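Local coordinates for probable porin (Pseudomonas aeruginosa, PDB 4FSP), which probably acts as an outer-membrane porin of the OprD family, a beta-barrel channel that lets small solutes cross the membrane, at residues F293-L296 with D300-L303; N183-F188 with F312-E317; A384-R387 with D393-E396; S344-K349 with G355-E360. One frame throughout, in Å; residues are numbered along the deposited sequence.

Contact 1 of 4, residues F293-L296 with D300-L303; sequences FPYL and DPYL
Tyr295 lays one ring face on Pro301. Pro301 CB sits 3.4 Å from the centroid of the Tyr295 ring, only 4° off the ring normal. The proline ring lies alongside the phenol and points the same way, and Pro301 CD comes 3.4 Å from Tyr295 CE2. This CH-pi contact is the tight part. Tyr295 reaches it with CG lodged between its backbone N and carbonyl carbon (chi1 54°). The in-plane edge of the same ring meets the O of Phe293. Its hydroxyl is bonded to Asp311.

Phe293 makes a second CH-pi contact. Leu303 CD2 stands 4.0 Å above the centre of the Phe293 ring, and Leu303 CD1 is 3.7 Å from Phe293 CD2. The two side chains run past each other in opposite directions. Phe293 also touches Pro301, with CE2 3.9 Å from Pro301 CB, so that proline meets both aromatic rings.

The contact is looser at Asp300 and Tyr302, which are partly exposed. The Asp300 side chain starts away from segment 293-296, and the residue meets Tyr295 only through its backbone. The Tyr302 ring turns away and makes a cation-pi contact with Arg246. Tyr302 is the centre of an inverse gamma turn, closed by Leu303 N to Pro301 O at 2.8 Å. No hydrogen bond joins the two segments. The arrangement is an apolar cluster within the long loop between strands 278-288 and 318-327. Its Phe293 and Leu303 lie against the barrel strands, consistent with the inward-folded loops of OprD-family porins.

Contact 2 of 4, residues N183-F188 with F312-E317; sequences NRNRRF and FAEAGE
Glu314 OE2 is gripped by Asn185 and Arg187. Arg187 NE donates the shortest bond, 2.7 Å to Glu314 OE2 at 152°, and this is a salt bridge. Asn185 ND2 donates to the same Glu314 OE2 at 3.0 Å. The two donors come from opposite faces of the carboxylate plane. Each lies well out of that plane, while the oxygen lies near the plane of the guanidinium and of the amide. Arg187 NH2 adds a weak bond to Glu314 OE2. Both arginine nitrogens thus go to the one oxygen, and the guanidinium and carboxylate planes are 50° apart. A bend at chi2 (-61°) helps bring the Glu314 carboxylate across to segment 183-188.

The guanidinium is sandwiched. Ala313 O lies 3.3 Å above its plane, over the centre, and makes no hydrogen bond to it. Arg184 CD packs on the opposite face, toward the rim. Arg187 NH2 has a second acidic partner in Asp311. These two carboxylates probably help stabilise its positive charge in a buried setting.

Within segment 183-188, Phe188 N bonds to Asn183 OD1 at 2.9 Å, in the carbonyl plane. Ala315 and Gly316 occupy the corner of a type II beta turn from Glu314 to Glu317. Positive phi at Gly316 suits that turn. The contact is a buried salt-bridge network tying two loops of an OprD-family barrel, far apart in sequence.

Contact 3 of 4, residues A384-R387 with D393-E396; sequences ATYR and DIDE
Tyr386 and Ile394 form an antiparallel hydrogen-bonded pair. Tyr386 N donates to Ile394 O at 2.8 Å, and Ile394 N returns a bond to Tyr386 O at 2.9 Å. Ala384 and Glu396 are joined by a like pair of bonds. Between them, Thr385 and Asp395 form a non-hydrogen-bonded pair.

Arg387 adds a side-chain clasp. Its NH1 and NH2 each reach Asp395 OD1 at 2.8 Å, end-on and both to one atom. NH2 uses the syn lone pair, and NH1 comes nearly along the C-O axis. The two flat groups are nearly coplanar, 13° apart. Thr385 CG2 packs over one guanidinium face. NH1 also donates to Tyr386 O at 2.9 Å from above its carbonyl plane, and weakly to Ile394 O. The bend at chi2 (-64°) folds the arginine back over the strand pair. Tyr386 O thus accepts two bonds, the well-placed one from Ile394 N.

Other polar ends have outside partners. Tyr386 OH bonds to Glu358, Asp393 OD1 to Ser388 N, and Glu396 to Arg36 and Arg398. The two segments belong to the hairpin of strands 378-388 and 394-406, flanked by strand 358-368 beside the first and strand 24-38 beside the second.

Contact 4 of 4, residues S344-K349 with G355-E360; sequences SGHGAK and GSREWE
The beta hairpin of strands 336-346 and 358-368 loses its regular ladder here as the chain enters the connecting loop. Gly345 and Glu358 are its hydrogen-bonded pair. Gly345 N donates to Glu358 O at 2.7 Å and 165°. The return bond, Glu358 N to Gly345 O, is longer at 3.1 Å, with the donor tilted 33° from the carbonyl plane. Ser344 and Trp359 form the neighbouring non-hydrogen-bonded pair, where Trp359 CB meets Ser344 CA.

Past this point the loop takes over the pairing. Ala348 N donates to Ser356 O at 3.2 Å, on a lone pair in the carbonyl plane. Gly347 allows the change of course with its positive phi (74°). Such hairpins join neighbouring strands in the porin barrel.

A water ties the loop ends together, 2.7 Å from Gly347 N, whose proton it accepts, and 2.8 Å from Ser356 OG. The same water sits 3.3 Å above the centre of the Arg357 guanidinium. Arg357 runs out extended from CG to NE, and its NH1 packs 3.4 Å from His346 CB. The Glu358 carboxylate is held by Tyr386 of the next strand, and its OE2 has a weak bond to Asn310 ND2.

Segment 183-188 of contact 2 comes first along the chain, in the loop before strand 193-205. Contact 2 closes a loop of 123 intervening residues when it meets 312-317. Contact 1 lies within that span and closes a short turn between 293-296 and 300-303. It touches contact 2 through Phe293 N and Ala313 O. Contact 4 follows as a hairpin, and contact 3 is the next one, so contacts 2, 4 and 3 are in series. Ala315 O meets Lys349 N, joining contacts 2 and 4. Strands 358-368 and 378-388 are neighbours, linking contacts 4 and 3. Together they tie the inner loops to the wall near the barrel's last strands.

Contact 1 of 4, residues F293-L296 with D300-L303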
loop_
_atom_site.group_PDB
_atom_site.type_symbol
_atom_site.label_atom_id
_atom_site.label_comp_id
_atom_site.label_asym_id
_atom_site.label_seq_id
_atom_site.Cartn_x
_atom_site.Cartn_y
_atom_site.Cartn_z
ATOM N N PHE A 293 14.411 4.405 -6.028
ATOM C CA PHE A 293 13.010 4.728 -6.195
ATOM C C PHE A 293 12.479 5.541 -5.010
ATOM O O PHE A 293 12.467 5.064 -3.879
ATOM C CB PHE A 293 12.219 3.426 -6.320
ATOM C CG PHE A 293 10.747 3.631 -6.550
ATOM C CD1 PHE A 293 10.251 3.914 -7.826
ATOM C CD2 PHE A 293 9.856 3.538 -5.501
ATOM C CE1 PHE A 293 8.883 4.114 -8.035
ATOM C CE2 PHE A 293 8.478 3.723 -5.707
ATOM C CZ PHE A 293 7.992 4.015 -6.972
ATOM N N PRO A 294 12.012 6.768 -5.271
ATOM C CA PRO A 294 11.524 7.595 -4.167
ATOM C C PRO A 294 10.056 7.346 -3.874
ATOM O O PRO A 294 9.254 7.021 -4.774
ATOM C CB PRO A 294 11.687 9.017 -4.704
ATOM C CG PRO A 294 11.433 8.871 -6.175
ATOM C CD PRO A 294 11.930 7.469 -6.566
ATOM N N TYR A 295 9.722 7.507 -2.598
ATOM C CA TYR A 295 8.352 7.434 -2.094
ATOM C C TYR A 295 8.293 8.060 -0.704
ATOM O O TYR A 295 9.334 8.326 -0.106
ATOM C CB TYR A 295 7.830 5.995 -2.098
ATOM C CG TYR A 295 8.667 4.931 -1.373
ATOM C CD1 TYR A 295 9.874 4.465 -1.899
ATOM C CD2 TYR A 295 8.193 4.332 -0.210
ATOM C CE1 TYR A 295 10.597 3.467 -1.259
ATOM C CE2 TYR A 295 8.909 3.340 0.431
ATOM C CZ TYR A 295 10.102 2.905 -0.100
ATOM O OH TYR A 295 10.804 1.915 0.546
ATOM N N LEU A 296 7.094 8.322 -0.197
ATOM C CA LEU A 296 6.971 9.100 1.042
ATOM C C LEU A 296 7.183 8.244 2.290
ATOM O O LEU A 296 6.837 7.054 2.308
ATOM C CB LEU A 296 5.599 9.774 1.128
ATOM C CG LEU A 296 5.218 10.673 -0.050
ATOM C CD1 LEU A 296 3.753 11.101 0.031
ATOM C CD2 LEU A 296 6.141 11.874 -0.102
ATOM N N ASP A 300 4.209 2.315 1.800
ATOM C CA ASP A 300 4.931 1.283 1.064
ATOM C C ASP A 300 5.106 1.741 -0.386
ATOM O O ASP A 300 4.203 2.382 -0.959
ATOM C CB ASP A 300 4.145 -0.032 1.042
ATOM C CG ASP A 300 4.074 -0.702 2.389
ATOM O OD1 ASP A 300 4.843 -0.335 3.302
ATOM O OD2 ASP A 300 3.247 -1.622 2.527
ATOM N N PRO A 301 6.257 1.399 -0.992
ATOM C CA PRO A 301 6.480 1.758 -2.397
ATOM C C PRO A 301 5.621 0.877 -3.305
ATOM O O PRO A 301 5.526 -0.329 -3.070
ATOM C CB PRO A 301 7.957 1.435 -2.604
ATOM C CG PRO A 301 8.197 0.223 -1.638
ATOM C CD PRO A 301 7.280 0.468 -0.463
ATOM N N TYR A 302 5.013 1.455 -4.335
ATOM C CA TYR A 302 4.213 0.663 -5.267
ATOM C C TYR A 302 5.092 -0.149 -6.224
ATOM O O TYR A 302 5.111 0.107 -7.433
ATOM C CB TYR A 302 3.301 1.588 -6.064
ATOM C CG TYR A 302 2.191 0.885 -6.793
ATOM C CD1 TYR A 302 1.275 0.090 -6.110
ATOM C CD2 TYR A 302 2.039 1.028 -8.169
ATOM C CE1 TYR A 302 0.222 -0.549 -6.779
ATOM C CE2 TYR A 302 0.990 0.395 -8.853
ATOM C CZ TYR A 302 0.091 -0.390 -8.153
ATOM O OH TYR A 302 -0.945 -1.013 -8.821
ATOM N N LEU A 303 5.812 -1.134 -5.691
ATOM C CA LEU A 303 6.715 -1.944 -6.517
ATOM C C LEU A 303 6.369 -3.425 -6.362
ATOM O O LEU A 303 5.960 -3.845 -5.274
ATOM C CB LEU A 303 8.163 -1.697 -6.082
ATOM C CG LEU A 303 8.765 -0.295 -6.257
ATOM C CD1 LEU A 303 10.091 -0.187 -5.511
ATOM C CD2 LEU A 303 8.987 -0.016 -7.736
#

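Contact 2 of 4, residues N183-F188 with F312-E317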
loop_
_atom_site.group_PDB
_atom_site.type_symbol
_atom_site.label_atom_id
_atom_site.label_comp_id
_atom_site.label_asym_id
_atom_site.label_seq_id
_atom_site.Cartn_x
_atom_site.Cartn_y
_atom_site.Cartn_z
ATOM N N ASN A 183 14.233 8.372 2.940
ATOM C CA ASN A 183 15.608 8.132 2.509
ATOM C C ASN A 183 15.910 6.644 2.340
ATOM O O ASN A 183 15.893 6.146 1.216
ATOM C CB ASN A 183 16.634 8.813 3.423
ATOM C CG ASN A 183 17.793 9.434 2.639
ATOM O OD1 ASN A 183 18.010 9.110 1.468
ATOM N ND2 ASN A 183 18.539 10.326 3.285
ATOM N N ARG A 184 16.154 5.942 3.446
ATOM C CA ARG A 184 16.516 4.511 3.414
ATOM C C ARG A 184 17.848 4.274 2.712
ATOM O O ARG A 184 17.981 4.570 1.524
ATOM C CB ARG A 184 15.425 3.642 2.761
ATOM C CG ARG A 184 15.890 2.209 2.481
ATOM C CD ARG A 184 14.732 1.249 2.242
ATOM N NE ARG A 184 14.960 -0.021 2.935
ATOM C CZ ARG A 184 14.073 -1.011 3.014
ATOM N NH1 ARG A 184 12.885 -0.900 2.431
ATOM N NH2 ARG A 184 14.383 -2.117 3.678
ATOM N N ASN A 185 18.824 3.750 3.450
ATOM C CA ASN A 185 20.162 3.483 2.917
ATOM C C ASN A 185 20.804 4.705 2.240
ATOM O O ASN A 185 21.598 4.559 1.309
ATOM C CB ASN A 185 20.141 2.292 1.944
ATOM C CG ASN A 185 19.506 1.042 2.547
ATOM O OD1 ASN A 185 19.310 0.950 3.757
ATOM N ND2 ASN A 185 19.193 0.066 1.695
ATOM N N ARG A 186 20.443 5.902 2.701
ATOM C CA ARG A 186 20.995 7.153 2.163
ATOM C C ARG A 186 20.880 7.311 0.634
ATOM O O ARG A 186 21.744 7.930 0.012
ATOM C CB ARG A 186 22.466 7.310 2.581
ATOM C CG ARG A 186 22.776 6.820 3.988
ATOM C CD ARG A 186 24.277 6.747 4.243
ATOM N NE ARG A 186 24.823 8.030 4.678
ATOM C CZ ARG A 186 25.712 8.736 3.989
ATOM N NH1 ARG A 186 26.162 8.276 2.832
ATOM N NH2 ARG A 186 26.153 9.897 4.458
ATOM N N ARG A 187 19.827 6.758 0.035
ATOM C CA ARG A 187 19.646 6.812 -1.423
ATOM C C ARG A 187 19.658 8.225 -1.990
ATOM O O ARG A 187 20.058 8.449 -3.139
ATOM C CB ARG A 187 18.334 6.137 -1.824
ATOM C CG ARG A 187 18.386 4.625 -1.768
ATOM C CD ARG A 187 16.987 4.048 -1.733
ATOM N NE ARG A 187 17.045 2.592 -1.632
ATOM C CZ ARG A 187 15.982 1.814 -1.489
ATOM N NH1 ARG A 187 14.766 2.355 -1.429
ATOM N NH2 ARG A 187 16.143 0.500 -1.404
ATOM N N PHE A 188 19.215 9.169 -1.176
ATOM C CA PHE A 188 19.137 10.556 -1.578
ATOM C C PHE A 188 20.001 11.399 -0.643
ATOM O O PHE A 188 20.631 10.851 0.261
ATOM C CB PHE A 188 17.671 10.970 -1.546
ATOM C CG PHE A 188 16.780 9.995 -2.253
ATOM C CD1 PHE A 188 16.915 9.792 -3.628
ATOM C CD2 PHE A 188 15.837 9.256 -1.553
ATOM C CE1 PHE A 188 16.108 8.882 -4.293
ATOM C CE2 PHE A 188 15.024 8.340 -2.211
ATOM C CZ PHE A 188 15.159 8.147 -3.588
ATOM N N PHE A 312 14.179 -3.586 -2.726
ATOM C CA PHE A 312 15.023 -3.819 -3.886
ATOM C C PHE A 312 14.998 -2.632 -4.825
ATOM O O PHE A 312 14.710 -2.781 -6.014
ATOM C CB PHE A 312 14.571 -5.106 -4.586
ATOM C CG PHE A 312 14.728 -6.317 -3.711
ATOM C CD1 PHE A 312 13.745 -6.651 -2.784
ATOM C CD2 PHE A 312 15.886 -7.089 -3.773
ATOM C CE1 PHE A 312 13.897 -7.748 -1.947
ATOM C CE2 PHE A 312 16.045 -8.192 -2.934
ATOM C CZ PHE A 312 15.060 -8.512 -2.011
ATOM N N ALA A 313 15.287 -1.458 -4.269
ATOM C CA ALA A 313 15.134 -0.205 -4.995
ATOM C C ALA A 313 16.338 0.719 -4.848
ATOM O O ALA A 313 16.189 1.940 -4.876
ATOM C CB ALA A 313 13.845 0.514 -4.571
ATOM N N GLU A 314 17.522 0.132 -4.695
ATOM C CA GLU A 314 18.765 0.882 -4.800
ATOM C C GLU A 314 18.977 1.318 -6.239
ATOM O O GLU A 314 18.477 0.675 -7.167
ATOM C CB GLU A 314 19.956 0.022 -4.370
ATOM C CG GLU A 314 19.940 -0.340 -2.905
ATOM C CD GLU A 314 20.001 0.880 -2.010
ATOM O OE1 GLU A 314 20.906 1.721 -2.212
ATOM O OE2 GLU A 314 19.136 1.009 -1.113
ATOM N N ALA A 315 19.707 2.415 -6.419
ATOM C CA ALA A 315 20.101 2.853 -7.750
ATOM C C ALA A 315 20.723 1.676 -8.509
ATOM O O ALA A 315 21.522 0.920 -7.944
ATOM C CB ALA A 315 21.102 4.008 -7.645
ATOM N N GLY A 316 20.331 1.489 -9.768
ATOM C CA GLY A 316 20.982 0.495 -10.605
ATOM C C GLY A 316 20.547 -0.945 -10.410
ATOM O O GLY A 316 20.884 -1.817 -11.223
ATOM N N GLU A 317 19.772 -1.206 -9.360
ATOM C CA GLU A 317 19.460 -2.588 -8.991
ATOM C C GLU A 317 18.363 -3.288 -9.823
ATOM O O GLU A 317 17.247 -2.772 -10.009
ATOM C CB GLU A 317 19.116 -2.675 -7.505
ATOM C CG GLU A 317 18.847 -4.093 -7.018
ATOM C CD GLU A 317 18.591 -4.148 -5.516
ATOM O OE1 GLU A 317 18.295 -3.087 -4.912
ATOM O OE2 GLU A 317 18.699 -5.255 -4.943
HETATM O O HOH W 1 21.899 3.837 -1.039
#

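Contact 3 of 4, residues A384-R387 with D393-E396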
loop_
_atom_site.group_PDB
_atom_site.type_symbol
_atom_site.label_atom_id
_atom_site.label_comp_id
_atom_site.label_asym_id
_atom_site.label_seq_id
_atom_site.Cartn_x
_atom_site.Cartn_y
_atom_site.Cartn_z
ATOM N N ALA A 384 10.684 -13.346 7.859
ATOM C CA ALA A 384 11.570 -12.921 6.783
ATOM C C ALA A 384 13.039 -13.082 7.104
ATOM O O ALA A 384 13.469 -12.897 8.245
ATOM C CB ALA A 384 11.288 -11.487 6.386
ATOM N N THR A 385 13.798 -13.411 6.065
ATOM C CA THR A 385 15.243 -13.458 6.127
ATOM C C THR A 385 15.787 -12.538 5.048
ATOM O O THR A 385 15.462 -12.704 3.863
ATOM C CB THR A 385 15.760 -14.878 5.833
ATOM O OG1 THR A 385 15.279 -15.779 6.840
ATOM C CG2 THR A 385 17.269 -14.878 5.832
ATOM N N TYR A 386 16.610 -11.575 5.456
ATOM C CA TYR A 386 17.188 -10.602 4.527
ATOM C C TYR A 386 18.702 -10.542 4.650
ATOM O O TYR A 386 19.243 -10.305 5.730
ATOM C CB TYR A 386 16.604 -9.208 4.767
ATOM C CG TYR A 386 17.307 -8.095 4.010
ATOM C CD1 TYR A 386 17.169 -7.967 2.641
ATOM C CD2 TYR A 386 18.099 -7.167 4.674
ATOM C CE1 TYR A 386 17.798 -6.954 1.950
ATOM C CE2 TYR A 386 18.734 -6.137 3.986
ATOM C CZ TYR A 386 18.573 -6.038 2.623
ATOM O OH TYR A 386 19.192 -5.033 1.909
ATOM N N ARG A 387 19.371 -10.740 3.523
ATOM C CA ARG A 387 20.816 -10.703 3.459
ATOM C C ARG A 387 21.225 -9.685 2.403
ATOM O O ARG A 387 20.683 -9.682 1.294
ATOM C CB ARG A 387 21.362 -12.085 3.080
ATOM C CG ARG A 387 20.975 -13.190 4.042
ATOM C CD ARG A 387 21.578 -12.958 5.417
ATOM N NE ARG A 387 21.164 -13.978 6.375
ATOM C CZ ARG A 387 20.220 -13.806 7.296
ATOM N NH1 ARG A 387 19.583 -12.642 7.393
ATOM N NH2 ARG A 387 19.912 -14.801 8.121
ATOM N N ASP A 393 22.159 -7.053 7.477
ATOM C CA ASP A 393 21.378 -8.282 7.415
ATOM C C ASP A 393 20.388 -8.361 8.572
ATOM O O ASP A 393 20.686 -7.923 9.690
ATOM C CB ASP A 393 22.300 -9.498 7.461
ATOM C CG ASP A 393 23.275 -9.535 6.306
ATOM O OD1 ASP A 393 23.290 -8.587 5.487
ATOM O OD2 ASP A 393 24.038 -10.515 6.232
ATOM N N ILE A 394 19.222 -8.945 8.297
ATOM C CA ILE A 394 18.129 -9.005 9.265
ATOM C C ILE A 394 17.342 -10.327 9.193
ATOM O O ILE A 394 17.211 -10.937 8.115
ATOM C CB ILE A 394 17.166 -7.800 9.049
ATOM C CG1 ILE A 394 16.681 -7.230 10.367
ATOM C CG2 ILE A 394 15.960 -8.175 8.197
ATOM C CD1 ILE A 394 15.776 -6.049 10.153
ATOM N N ASP A 395 16.846 -10.768 10.349
ATOM C CA ASP A 395 15.811 -11.799 10.436
ATOM C C ASP A 395 14.660 -11.184 11.210
ATOM O O ASP A 395 14.877 -10.477 12.203
ATOM C CB ASP A 395 16.295 -13.037 11.193
ATOM C CG ASP A 395 17.278 -13.876 10.395
ATOM O OD1 ASP A 395 18.046 -13.307 9.590
ATOM O OD2 ASP A 395 17.286 -15.114 10.572
ATOM N N GLU A 396 13.432 -11.448 10.774
ATOM C CA GLU A 396 12.286 -10.758 11.367
ATOM C C GLU A 396 11.014 -11.595 11.411
ATOM O O GLU A 396 10.701 -12.318 10.461
ATOM C CB GLU A 396 12.015 -9.457 10.601
ATOM C CG GLU A 396 10.849 -8.641 11.136
ATOM C CD GLU A 396 10.499 -7.487 10.219
ATOM O OE1 GLU A 396 11.148 -6.427 10.343
ATOM O OE2 GLU A 396 9.592 -7.639 9.365
#

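Contact 4 of 4, residues S344-K349 with G355-E360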
loop_
_atom_site.group_PDB
_atom_site.type_symbol
_atom_site.label_atom_id
_atom_site.label_comp_id
_atom_site.label_asym_id
_atom_site.label_seq_id
_atom_site.Cartn_x
_atom_site.Cartn_y
_atom_site.Cartn_z
ATOM N N SER A 344 15.775 -11.918 -5.412
ATOM C CA SER A 344 17.221 -11.818 -5.553
ATOM C C SER A 344 17.594 -10.561 -6.343
ATOM O O SER A 344 17.086 -10.335 -7.449
ATOM C CB SER A 344 17.769 -13.060 -6.252
ATOM O OG SER A 344 19.137 -12.879 -6.580
ATOM N N GLY A 345 18.482 -9.745 -5.784
ATOM C CA GLY A 345 18.883 -8.513 -6.444
ATOM C C GLY A 345 20.376 -8.392 -6.738
ATOM O O GLY A 345 21.223 -8.885 -5.976
ATOM N N HIS A 346 20.705 -7.720 -7.840
ATOM C CA HIS A 346 22.101 -7.476 -8.196
ATOM C C HIS A 346 22.244 -6.134 -8.901
ATOM O O HIS A 346 21.241 -5.516 -9.283
ATOM C CB HIS A 346 22.615 -8.590 -9.103
ATOM C CG HIS A 346 21.983 -8.608 -10.463
ATOM N ND1 HIS A 346 20.815 -9.294 -10.734
ATOM C CD2 HIS A 346 22.361 -8.037 -11.633
ATOM C CE1 HIS A 346 20.505 -9.145 -12.010
ATOM N NE2 HIS A 346 21.427 -8.388 -12.578
ATOM N N GLY A 347 23.484 -5.686 -9.079
ATOM C CA GLY A 347 23.730 -4.460 -9.817
ATOM C C GLY A 347 23.366 -3.213 -9.030
ATOM O O GLY A 347 23.336 -2.104 -9.576
ATOM N N ALA A 348 23.088 -3.389 -7.743
ATOM C CA ALA A 348 22.785 -2.252 -6.884
ATOM C C ALA A 348 24.002 -1.350 -6.730
ATOM O O ALA A 348 25.128 -1.834 -6.576
ATOM C CB ALA A 348 22.325 -2.725 -5.531
ATOM N N LYS A 349 23.765 -0.040 -6.758
ATOM C CA LYS A 349 24.819 0.943 -6.539
ATOM C C LYS A 349 24.477 1.770 -5.304
ATOM O O LYS A 349 24.140 2.953 -5.409
ATOM C CB LYS A 349 24.999 1.844 -7.773
ATOM C CG LYS A 349 25.532 1.112 -9.003
ATOM C CD LYS A 349 25.995 2.074 -10.096
ATOM C CE LYS A 349 24.835 2.818 -10.751
ATOM N NZ LYS A 349 25.287 3.670 -11.898
ATOM N N GLY A 355 29.396 -3.306 -2.348
ATOM C CA GLY A 355 28.541 -4.460 -2.566
ATOM C C GLY A 355 27.363 -4.104 -3.450
ATOM O O GLY A 355 26.970 -2.940 -3.532
ATOM N N SER A 356 26.783 -5.106 -4.099
ATOM C CA SER A 356 25.744 -4.852 -5.078
ATOM C C SER A 356 24.645 -5.913 -5.055
ATOM O O SER A 356 23.636 -5.791 -5.753
ATOM C CB SER A 356 26.375 -4.772 -6.469
ATOM O OG SER A 356 27.182 -5.905 -6.709
ATOM N N ARG A 357 24.842 -6.956 -4.260
ATOM C CA ARG A 357 23.896 -8.065 -4.256
ATOM C C ARG A 357 23.196 -8.227 -2.914
ATOM O O ARG A 357 23.750 -7.888 -1.858
ATOM C CB ARG A 357 24.600 -9.356 -4.670
ATOM C CG ARG A 357 25.265 -9.254 -6.039
ATOM C CD ARG A 357 26.177 -10.433 -6.321
ATOM N NE ARG A 357 26.855 -10.272 -7.606
ATOM C CZ ARG A 357 26.295 -10.545 -8.781
ATOM N NH1 ARG A 357 25.046 -10.993 -8.837
ATOM N NH2 ARG A 357 26.980 -10.370 -9.901
ATOM N N GLU A 358 21.964 -8.731 -2.969
ATOM C CA GLU A 358 21.134 -8.900 -1.778
ATOM C C GLU A 358 19.961 -9.821 -2.105
ATOM O O GLU A 358 19.565 -9.946 -3.270
ATOM C CB GLU A 358 20.626 -7.544 -1.259
ATOM C CG GLU A 358 19.745 -6.788 -2.257
ATOM C CD GLU A 358 19.234 -5.462 -1.719
ATOM O OE1 GLU A 358 19.597 -5.079 -0.582
ATOM O OE2 GLU A 358 18.456 -4.788 -2.428
ATOM N N TRP A 359 19.417 -10.479 -1.084
ATOM C CA TRP A 359 18.249 -11.325 -1.287
ATOM C C TRP A 359 17.346 -11.364 -0.053
ATOM O O TRP A 359 17.744 -10.949 1.036
ATOM C CB TRP A 359 18.659 -12.740 -1.745
ATOM C CG TRP A 359 19.482 -13.521 -0.746
ATOM C CD1 TRP A 359 20.846 -13.579 -0.667
ATOM C CD2 TRP A 359 18.984 -14.373 0.303
ATOM N NE1 TRP A 359 21.225 -14.405 0.366
ATOM C CE2 TRP A 359 20.112 -14.904 0.968
ATOM C CE3 TRP A 359 17.708 -14.740 0.725
ATOM C CZ2 TRP A 359 19.983 -15.784 2.047
ATOM C CZ3 TRP A 359 17.590 -15.607 1.804
ATOM C CH2 TRP A 359 18.720 -16.117 2.449
ATOM N N GLU A 360 16.124 -11.857 -0.238
ATOM C CA GLU A 360 15.154 -11.951 0.844
ATOM C C GLU A 360 14.200 -13.123 0.605
ATOM O O GLU A 360 13.739 -13.339 -0.523
ATOM C CB GLU A 360 14.353 -10.634 0.977
ATOM C CG GLU A 360 13.325 -10.646 2.133
ATOM C CD GLU A 360 12.701 -9.272 2.442
ATOM O OE1 GLU A 360 13.322 -8.221 2.143
ATOM O OE2 GLU A 360 11.586 -9.243 3.021
HETATM O O HOH W 2 25.725 -7.210 -8.657
#